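Protein DOA1 (Saccharomyces cerevisiae, PDB 3ODT) binds ubiquitin through its WD40 beta-propeller domain, and in doing so probably regulates the turnover of F-box proteins. Local coordinates at residues D20-V25 and S268-D273; A33-D38 and N63-D68. All blocks are in the same frame, centred on the assembly; numbering follows the deposited sequence.

Contact 1: residues D20-V25 and S268-D273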
# COMPACT_ATOMS: atom_id res chain seq x y z
N ASP A 20 -13.48 1.83 -8.61
CA ASP A 20 -12.34 2.46 -7.98
C ASP A 20 -11.12 1.57 -8.04
O ASP A 20 -11.22 0.35 -7.81
CB ASP A 20 -12.60 2.78 -6.50
CG ASP A 20 -13.63 3.87 -6.30
OD1 ASP A 20 -14.42 4.14 -7.20
OD2 ASP A 20 -13.61 4.48 -5.22
N VAL A 21 -9.96 2.19 -8.28
CA VAL A 21 -8.68 1.50 -8.13
C VAL A 21 -8.26 1.61 -6.66
O VAL A 21 -8.04 2.69 -6.14
CB VAL A 21 -7.60 2.09 -9.03
CG1 VAL A 21 -6.29 1.35 -8.83
CG2 VAL A 21 -8.05 2.04 -10.48
N ARG A 22 -8.17 0.48 -5.99
CA ARG A 22 -7.98 0.48 -4.55
C ARG A 22 -6.53 0.27 -4.11
O ARG A 22 -6.18 0.62 -2.99
CB ARG A 22 -8.82 -0.62 -3.94
CG ARG A 22 -10.33 -0.42 -4.07
CD ARG A 22 -10.83 0.76 -3.24
NE ARG A 22 -10.33 0.67 -1.87
CZ ARG A 22 -10.86 1.27 -0.82
NH1 ARG A 22 -11.95 1.99 -0.95
NH2 ARG A 22 -10.28 1.11 0.38
N ASP A 23 -5.72 -0.29 -4.99
CA ASP A 23 -4.33 -0.56 -4.68
C ASP A 23 -3.53 -0.73 -5.96
O ASP A 23 -4.02 -1.28 -6.96
CB ASP A 23 -4.20 -1.78 -3.77
CG ASP A 23 -2.97 -1.70 -2.84
OD1 ASP A 23 -2.28 -0.65 -2.80
OD2 ASP A 23 -2.72 -2.68 -2.11
N VAL A 24 -2.30 -0.19 -5.93
CA VAL A 24 -1.35 -0.24 -7.04
C VAL A 24 0.02 -0.69 -6.54
O VAL A 24 0.40 -0.41 -5.39
CB VAL A 24 -1.25 1.13 -7.76
CG1 VAL A 24 -2.62 1.54 -8.29
CG2 VAL A 24 -0.72 2.20 -6.82
N VAL A 25 0.79 -1.33 -7.41
CA VAL A 25 2.12 -1.77 -7.07
C VAL A 25 3.03 -1.67 -8.28
O VAL A 25 2.64 -1.98 -9.41
CB VAL A 25 2.09 -3.23 -6.47
CG1 VAL A 25 1.61 -4.27 -7.49
CG2 VAL A 25 3.44 -3.63 -5.90
N SER A 268 -11.60 10.46 -4.05
CA SER A 268 -10.69 9.76 -3.13
C SER A 268 -9.47 9.25 -3.85
O SER A 268 -9.60 8.64 -4.94
CB SER A 268 -11.38 8.53 -2.53
OG SER A 268 -12.61 8.87 -1.90
N ILE A 269 -8.29 9.44 -3.27
CA ILE A 269 -7.07 8.84 -3.82
C ILE A 269 -6.67 7.69 -2.87
O ILE A 269 -6.33 7.94 -1.73
CB ILE A 269 -5.91 9.84 -3.91
CG1 ILE A 269 -6.39 11.20 -4.42
CG2 ILE A 269 -4.79 9.24 -4.81
CD1 ILE A 269 -7.14 11.15 -5.74
N TRP A 270 -6.81 6.44 -3.34
CA TRP A 270 -6.71 5.28 -2.47
C TRP A 270 -5.31 4.77 -2.21
O TRP A 270 -5.04 4.20 -1.15
CB TRP A 270 -7.56 4.13 -3.01
CG TRP A 270 -8.99 4.44 -3.05
CD1 TRP A 270 -9.78 4.58 -4.15
CD2 TRP A 270 -9.83 4.67 -1.91
NE1 TRP A 270 -11.07 4.88 -3.77
CE2 TRP A 270 -11.12 4.95 -2.40
CE3 TRP A 270 -9.60 4.69 -0.54
CZ2 TRP A 270 -12.19 5.23 -1.56
CZ3 TRP A 270 -10.67 4.96 0.31
CH2 TRP A 270 -11.94 5.25 -0.21
N SER A 271 -4.45 4.88 -3.21
CA SER A 271 -3.18 4.18 -3.15
C SER A 271 -2.10 4.85 -3.98
O SER A 271 -2.37 5.43 -5.05
CB SER A 271 -3.39 2.74 -3.66
OG SER A 271 -2.18 1.98 -3.57
N VAL A 272 -0.89 4.81 -3.45
CA VAL A 272 0.32 5.17 -4.18
C VAL A 272 1.38 4.09 -4.00
O VAL A 272 1.39 3.35 -2.99
CB VAL A 272 0.92 6.51 -3.70
CG1 VAL A 272 0.03 7.67 -4.14
CG2 VAL A 272 1.07 6.52 -2.17
N ASP A 273 2.24 3.99 -5.00
CA ASP A 273 3.46 3.20 -4.88
C ASP A 273 4.52 3.89 -5.70
O ASP A 273 4.22 4.74 -6.52
CB ASP A 273 3.24 1.76 -5.33
CG ASP A 273 4.28 0.78 -4.74
OD1 ASP A 273 4.65 0.97 -3.59
OD2 ASP A 273 4.69 -0.16 -5.40
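Trp270 meets Asp20 at its indole edge and Arg22 over one face. The ring nitrogen NE1 of Trp270 donates to Asp20 OD2 at 3.0 Å with an N-H...O angle of 152°, reaching the oxygen on its anti side and tilted out of the carboxylate plane. Asp20 is also one of the calcium ligands, with Ser285 and Asn287, so it serves both the metal site and this bond. The Arg22 chain, bent at chi2 and chi3, folds back so that its guanidinium lies nearly flat on the indole, planes at 23°. Arg22 CZ sits 3.7 Å from the centroid of the six-membered ring of Trp270, over its face, a cation-pi contact. Ser268 CB lies over the opposite face. Strands 21-25 and 269-273 are the innermost strands of the first and last blades of the WD40 propeller, running parallel with axes 5.2 Å apart, joined by side chains rather than backbone bonds. Trp270 and Ser271 form a classic beta bulge opposite Gly283. Ser271 OG donates to the anti lone pair of Asp23 OD1 at 2.7 Å; the same oxygen takes a weak bond from Val24 N, while OD2 accepts from Val65 N in the next blade. Asp273 OD1 forms a salt bridge with Lys232, and OD2 accepts from Ala26 N as it lies beside Val25 CG2. Buried Val21 O has no hydrogen-bond donor in the model; Trp270 CD1 abuts it at 3.2 Å, near the ring plane.

Contact 2: residues A33-D38 and N63-D68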
# COMPACT_ATOMS: atom_id res chain seq x y z
N ALA A 33 0.97 -2.84 -11.60
CA ALA A 33 -0.26 -3.61 -11.43
C ALA A 33 -1.24 -2.88 -10.53
O ALA A 33 -0.87 -2.08 -9.67
CB ALA A 33 0.04 -4.99 -10.90
N SER A 34 -2.51 -3.15 -10.75
CA SER A 34 -3.57 -2.48 -10.00
C SER A 34 -4.71 -3.44 -9.77
O SER A 34 -4.91 -4.37 -10.53
CB SER A 34 -4.07 -1.26 -10.78
OG SER A 34 -4.51 -1.65 -12.08
N VAL A 35 -5.45 -3.19 -8.68
CA VAL A 35 -6.65 -3.96 -8.40
C VAL A 35 -7.78 -3.01 -8.07
O VAL A 35 -7.55 -1.84 -7.70
CB VAL A 35 -6.44 -4.98 -7.26
CG1 VAL A 35 -5.30 -5.98 -7.57
CG2 VAL A 35 -6.19 -4.27 -5.95
N SER A 36 -9.00 -3.48 -8.21
CA SER A 36 -10.13 -2.59 -8.24
C SER A 36 -11.37 -3.25 -7.65
O SER A 36 -11.47 -4.48 -7.62
CB SER A 36 -10.39 -2.20 -9.71
OG SER A 36 -11.63 -1.59 -9.92
N ARG A 37 -12.33 -2.43 -7.24
CA ARG A 37 -13.65 -2.94 -6.91
C ARG A 37 -14.37 -3.58 -8.10
O ARG A 37 -15.39 -4.25 -7.91
CB ARG A 37 -14.48 -1.83 -6.31
CG ARG A 37 -14.02 -1.44 -4.92
CD ARG A 37 -14.66 -0.12 -4.53
NE ARG A 37 -16.12 -0.16 -4.50
CZ ARG A 37 -16.83 -0.44 -3.41
NH1 ARG A 37 -16.23 -0.72 -2.26
NH2 ARG A 37 -18.16 -0.42 -3.47
N ASP A 38 -13.85 -3.42 -9.32
CA ASP A 38 -14.40 -4.12 -10.48
C ASP A 38 -14.03 -5.62 -10.51
O ASP A 38 -14.47 -6.36 -11.38
CB ASP A 38 -14.05 -3.42 -11.82
CG ASP A 38 -12.57 -3.53 -12.21
OD1 ASP A 38 -11.81 -4.28 -11.57
OD2 ASP A 38 -12.18 -2.85 -13.21
N ASN A 63 -9.11 -5.13 -2.95
CA ASN A 63 -8.68 -4.00 -2.14
C ASN A 63 -7.20 -3.88 -1.88
O ASN A 63 -6.72 -2.83 -1.46
CB ASN A 63 -9.45 -4.00 -0.83
CG ASN A 63 -10.92 -3.70 -1.03
OD1 ASN A 63 -11.27 -2.76 -1.72
ND2 ASN A 63 -11.80 -4.53 -0.44
N SER A 64 -6.46 -4.95 -2.14
CA SER A 64 -5.04 -4.97 -1.86
C SER A 64 -4.28 -5.79 -2.92
O SER A 64 -4.81 -6.77 -3.49
CB SER A 64 -4.81 -5.52 -0.45
OG SER A 64 -5.37 -6.81 -0.32
N VAL A 65 -3.03 -5.40 -3.13
CA VAL A 65 -2.14 -6.09 -4.06
C VAL A 65 -0.71 -5.90 -3.57
O VAL A 65 -0.38 -4.89 -2.90
CB VAL A 65 -2.28 -5.50 -5.51
CG1 VAL A 65 -1.72 -4.08 -5.59
CG2 VAL A 65 -1.66 -6.41 -6.57
N CYS A 66 0.13 -6.89 -3.87
CA CYS A 66 1.58 -6.77 -3.72
C CYS A 66 2.23 -7.69 -4.74
O CYS A 66 1.55 -8.41 -5.48
CB CYS A 66 2.05 -7.06 -2.30
SG CYS A 66 1.91 -8.78 -1.78
N TYR A 67 3.56 -7.67 -4.76
CA TYR A 67 4.30 -8.38 -5.78
C TYR A 67 5.41 -9.19 -5.12
O TYR A 67 6.25 -8.65 -4.40
CB TYR A 67 4.89 -7.41 -6.81
CG TYR A 67 5.74 -8.08 -7.87
CD1 TYR A 67 5.21 -9.07 -8.68
CD2 TYR A 67 7.07 -7.71 -8.07
CE1 TYR A 67 5.96 -9.69 -9.63
CE2 TYR A 67 7.83 -8.32 -9.03
CZ TYR A 67 7.27 -9.33 -9.81
OH TYR A 67 8.00 -9.98 -10.79
N ASP A 68 5.35 -10.51 -5.34
CA ASP A 68 6.38 -11.44 -4.91
C ASP A 68 7.36 -11.51 -6.07
O ASP A 68 7.10 -12.10 -7.13
CB ASP A 68 5.79 -12.81 -4.58
CG ASP A 68 6.85 -13.89 -4.29
OD1 ASP A 68 8.02 -13.78 -4.74
OD2 ASP A 68 6.49 -14.90 -3.62
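Ser36 OG, one residue beyond the Val35 that packs on Val65, is gripped twice: it accepts from Asp38 N at 2.9 Å along a nearly straight bond (172°), forming an ST turn, and donates to Asp20 O. Across the contact itself the chemistry is apolar. With chi1 at -58°, Val35 turns both methyls onto the second strand: CG1 lies 3.7 Å from Val65 CB and 3.8 Å from Val65 CG2, and CG2 rests over the backbone beside Ser64 O, also at 3.8 Å. Here the second strand of the first blade packs against the innermost strand of the second, a face-to-face join of adjacent propeller blades in which the strands run nearly antiparallel, at 162°, their axes 6.6 Å apart. Val25 also packs on Val65, and Phe76 on Val35. Asn63 and Ser64 form a classic beta bulge opposite Gly77. Arg37 CG passes more loosely by Asn63 OD1, whose amide partner ND2 bonds to Asn106 OD1. Behind the join lies the structural tetrad of WD40 repeats: Trp44 NE1 donates to Ser34 OG, Ser34 OG bonds to His17 NE2, and His17 ND1 to Asp38 OD2, an oxygen also held by Arg42 and Asp18 N.

How the contacts relate
Both contacts join the first blade to a neighbour, with centres about 8 Å apart. Contact 1 reaches the last blade, whose sheet also holds strand 9-14 from the start of the chain, so it helps to close the ring; contact 2 reaches the following blade. They share the first sheet, where strands 21-26 and 31-36 are adjacent and Val25 O meets Ala33 N at 2.9 Å. Contact 1, only partly buried beside the central channel, relies on hydrogen bonds, charge and an aromatic face. Contact 2, farther between the sheets and more buried, has valines in van der Waals contact and no hydrogen bond between its segments.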